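Local atomic coordinates of acyl-CoA dehydrogenase (Slackia heliotrinireducens, PDB entry 4RM7), a protein that belongs to the acyl-CoA dehydrogenase family, with an N-terminal helical domain, a middle beta domain and a C-terminal helical domain. Residues Phe112-Glu115 and Tyr116-Gly120. Numbering follows the deposited sequence.
Sequences FRTE and YQDTG
Y116, Q117, D118 and T119 each give their backbone N-H to the carbonyls four residues earlier, F112, R113, T114 and E115 in turn, through the last turns of helix 106-119, and G120, with positive phi, ends it. One turn apart, R113 and Q117 join: R113 NH2 donates to Q117 OE1 at 2.8 Å, bent at the hydrogen (137°) and arriving above the amide's carbonyl plane. With CG of R113 turned away from the backbone N (chi1 165°) and a bend at chi3, the guanidinium edge reaches Q117, while R113 CG lies 3.7 Å from Q117 CD. R113 NH1 forms a salt bridge with E101 and a hydrogen bond to the I60 carbonyl. T114 and D118 run side by side, T114 CG2 3.3 Å from D118 OD2. E115 O accepts from T119 N at 2.8 Å and from T119 OG1 at 2.9 Å, the two donors approaching from opposite faces of the carbonyl plane. Y116 packs against helices 43-50 and 90-103 in the helical N-terminal domain characteristic of acyl-CoA dehydrogenases. Two donors thus hold the E115 carbonyl, and the guanidinium, shared between Q117 and E101, ties the last turns to helix 90-103, its charge probably largely balanced by E101.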
ATOM      1  N   PHE A 112      -7.853 -33.336  33.858  1.00 69.55           N
ATOM      2  CA  PHE A 112      -7.189 -32.779  32.686  1.00 57.60           C
ATOM      3  C   PHE A 112      -6.039 -31.856  33.040  1.00 62.01           C
ATOM      4  O   PHE A 112      -5.021 -31.852  32.348  1.00 67.56           O
ATOM      5  CB  PHE A 112      -8.187 -32.028  31.820  1.00 53.36           C
ATOM      6  CG  PHE A 112      -9.217 -32.908  31.198  1.00 57.65           C
ATOM      7  CD1 PHE A 112      -8.967 -33.538  29.986  1.00 60.79           C
ATOM      8  CD2 PHE A 112     -10.433 -33.119  31.828  1.00 64.32           C
ATOM      9  CE1 PHE A 112      -9.910 -34.357  29.409  1.00 63.49           C
ATOM     10  CE2 PHE A 112     -11.391 -33.945  31.258  1.00 71.14           C
ATOM     11  CZ  PHE A 112     -11.133 -34.565  30.045  1.00 68.11           C
ATOM     12  N   ARG A 113      -6.197 -31.061  34.097  1.00 61.50           N
ATOM     13  CA  ARG A 113      -5.117 -30.176  34.511  1.00 61.31           C
ATOM     14  C   ARG A 113      -3.943 -31.024  34.965  1.00 68.65           C
ATOM     15  O   ARG A 113      -2.793 -30.768  34.610  1.00 70.49           O
ATOM     16  CB  ARG A 113      -5.548 -29.227  35.633  1.00 58.56           C
ATOM     17  CG  ARG A 113      -4.345 -28.563  36.323  1.00 60.18           C
ATOM     18  CD  ARG A 113      -4.700 -27.356  37.187  1.00 67.28           C
ATOM     19  NE  ARG A 113      -4.869 -26.123  36.416  1.00 79.19           N
ATOM     20  CZ  ARG A 113      -3.881 -25.440  35.824  1.00 83.77           C
ATOM     21  NH1 ARG A 113      -4.155 -24.318  35.154  1.00 75.80           N
ATOM     22  NH2 ARG A 113      -2.620 -25.870  35.883  1.00 83.48           N
ATOM     23  N   THR A 114      -4.251 -32.052  35.746  1.00 75.04           N
ATOM     24  CA  THR A 114      -3.226 -32.916  36.308  1.00 75.40           C
ATOM     25  C   THR A 114      -2.431 -33.601  35.212  1.00 74.68           C
ATOM     26  O   THR A 114      -1.207 -33.680  35.281  1.00 80.77           O
ATOM     27  CB  THR A 114      -3.839 -33.958  37.245  1.00 72.61           C
ATOM     28  OG1 THR A 114      -4.184 -33.315  38.480  1.00 77.57           O
ATOM     29  CG2 THR A 114      -2.852 -35.088  37.519  1.00 67.11           C
ATOM     30  N   GLU A 115      -3.125 -34.067  34.187  1.00 68.01           N
ATOM     31  CA  GLU A 115      -2.449 -34.713  33.085  1.00 65.69           C
ATOM     32  C   GLU A 115      -1.512 -33.728  32.379  1.00 70.67           C
ATOM     33  O   GLU A 115      -0.391 -34.076  31.991  1.00 76.79           O
ATOM     34  CB  GLU A 115      -3.463 -35.289  32.106  1.00 66.31           C
ATOM     35  CG  GLU A 115      -2.805 -35.901  30.894  1.00 81.36           C
ATOM     36  CD  GLU A 115      -3.793 -36.409  29.877  1.00 97.18           C
ATOM     37  OE1 GLU A 115      -3.530 -36.214  28.668  1.00 98.33           O
ATOM     38  OE2 GLU A 115      -4.820 -37.003  30.286  1.00105.32           O
ATOM     39  N   TYR A 116      -1.972 -32.491  32.231  1.00 65.67           N
ATOM     40  CA  TYR A 116      -1.193 -31.465  31.563  1.00 60.63           C
ATOM     41  C   TYR A 116       0.073 -31.128  32.350  1.00 65.54           C
ATOM     42  O   TYR A 116       1.144 -30.945  31.770  1.00 66.55           O
ATOM     43  CB  TYR A 116      -2.048 -30.211  31.348  1.00 56.42           C
ATOM     44  CG  TYR A 116      -1.323 -29.070  30.663  1.00 54.02           C
ATOM     45  CD1 TYR A 116      -0.759 -29.236  29.408  1.00 52.09           C
ATOM     46  CD2 TYR A 116      -1.212 -27.821  31.279  1.00 53.19           C
ATOM     47  CE1 TYR A 116      -0.103 -28.191  28.778  1.00 53.06           C
ATOM     48  CE2 TYR A 116      -0.555 -26.767  30.664  1.00 49.62           C
ATOM     49  CZ  TYR A 116      -0.005 -26.958  29.413  1.00 53.12           C
ATOM     50  OH  TYR A 116       0.641 -25.915  28.801  1.00 53.81           O
ATOM     51  N   GLN A 117      -0.044 -31.061  33.672  1.00 69.46           N
ATOM     52  CA  GLN A 117       1.106 -30.744  34.516  1.00 69.99           C
ATOM     53  C   GLN A 117       2.086 -31.904  34.595  1.00 71.78           C
ATOM     54  O   GLN A 117       3.292 -31.705  34.737  1.00 81.82           O
ATOM     55  CB  GLN A 117       0.636 -30.329  35.907  1.00 70.90           C
ATOM     56  CG  GLN A 117      -0.132 -29.012  35.856  1.00 72.29           C
ATOM     57  CD  GLN A 117      -0.753 -28.609  37.177  1.00 82.31           C
ATOM     58  OE1 GLN A 117      -0.912 -27.419  37.458  1.00 89.36           O
ATOM     59  NE2 GLN A 117      -1.123 -29.591  37.991  1.00 83.88           N
ATOM     60  N   ASP A 118       1.573 -33.118  34.462  1.00 70.76           N
ATOM     61  CA  ASP A 118       2.421 -34.295  34.549  1.00 75.36           C
ATOM     62  C   ASP A 118       3.039 -34.684  33.207  1.00 75.51           C
ATOM     63  O   ASP A 118       4.048 -35.377  33.175  1.00 82.31           O
ATOM     64  CB  ASP A 118       1.633 -35.481  35.121  1.00 76.39           C
ATOM     65  CG  ASP A 118       1.145 -35.237  36.547  1.00 83.62           C
ATOM     66  OD1 ASP A 118       1.660 -34.313  37.219  1.00 85.24           O
ATOM     67  OD2 ASP A 118       0.247 -35.982  37.001  1.00 89.91           O
ATOM     68  N   THR A 119       2.447 -34.256  32.097  1.00 71.88           N
ATOM     69  CA  THR A 119       2.981 -34.663  30.796  1.00 69.87           C
ATOM     70  C   THR A 119       3.224 -33.516  29.814  1.00 71.23           C
ATOM     71  O   THR A 119       3.992 -33.675  28.868  1.00 71.93           O
ATOM     72  CB  THR A 119       2.055 -35.663  30.102  1.00 70.04           C
ATOM     73  OG1 THR A 119       0.904 -34.972  29.602  1.00 67.24           O
ATOM     74  CG2 THR A 119       1.620 -36.750  31.073  1.00 69.94           C
ATOM     75  N   GLY A 120       2.593 -32.375  30.047  1.00 68.40           N
ATOM     76  CA  GLY A 120       2.724 -31.256  29.139  1.00 63.54           C
ATOM     77  C   GLY A 120       1.822 -31.361  27.936  1.00 62.73           C
ATOM     78  O   GLY A 120       1.969 -30.625  26.978  1.00 61.94           O
TER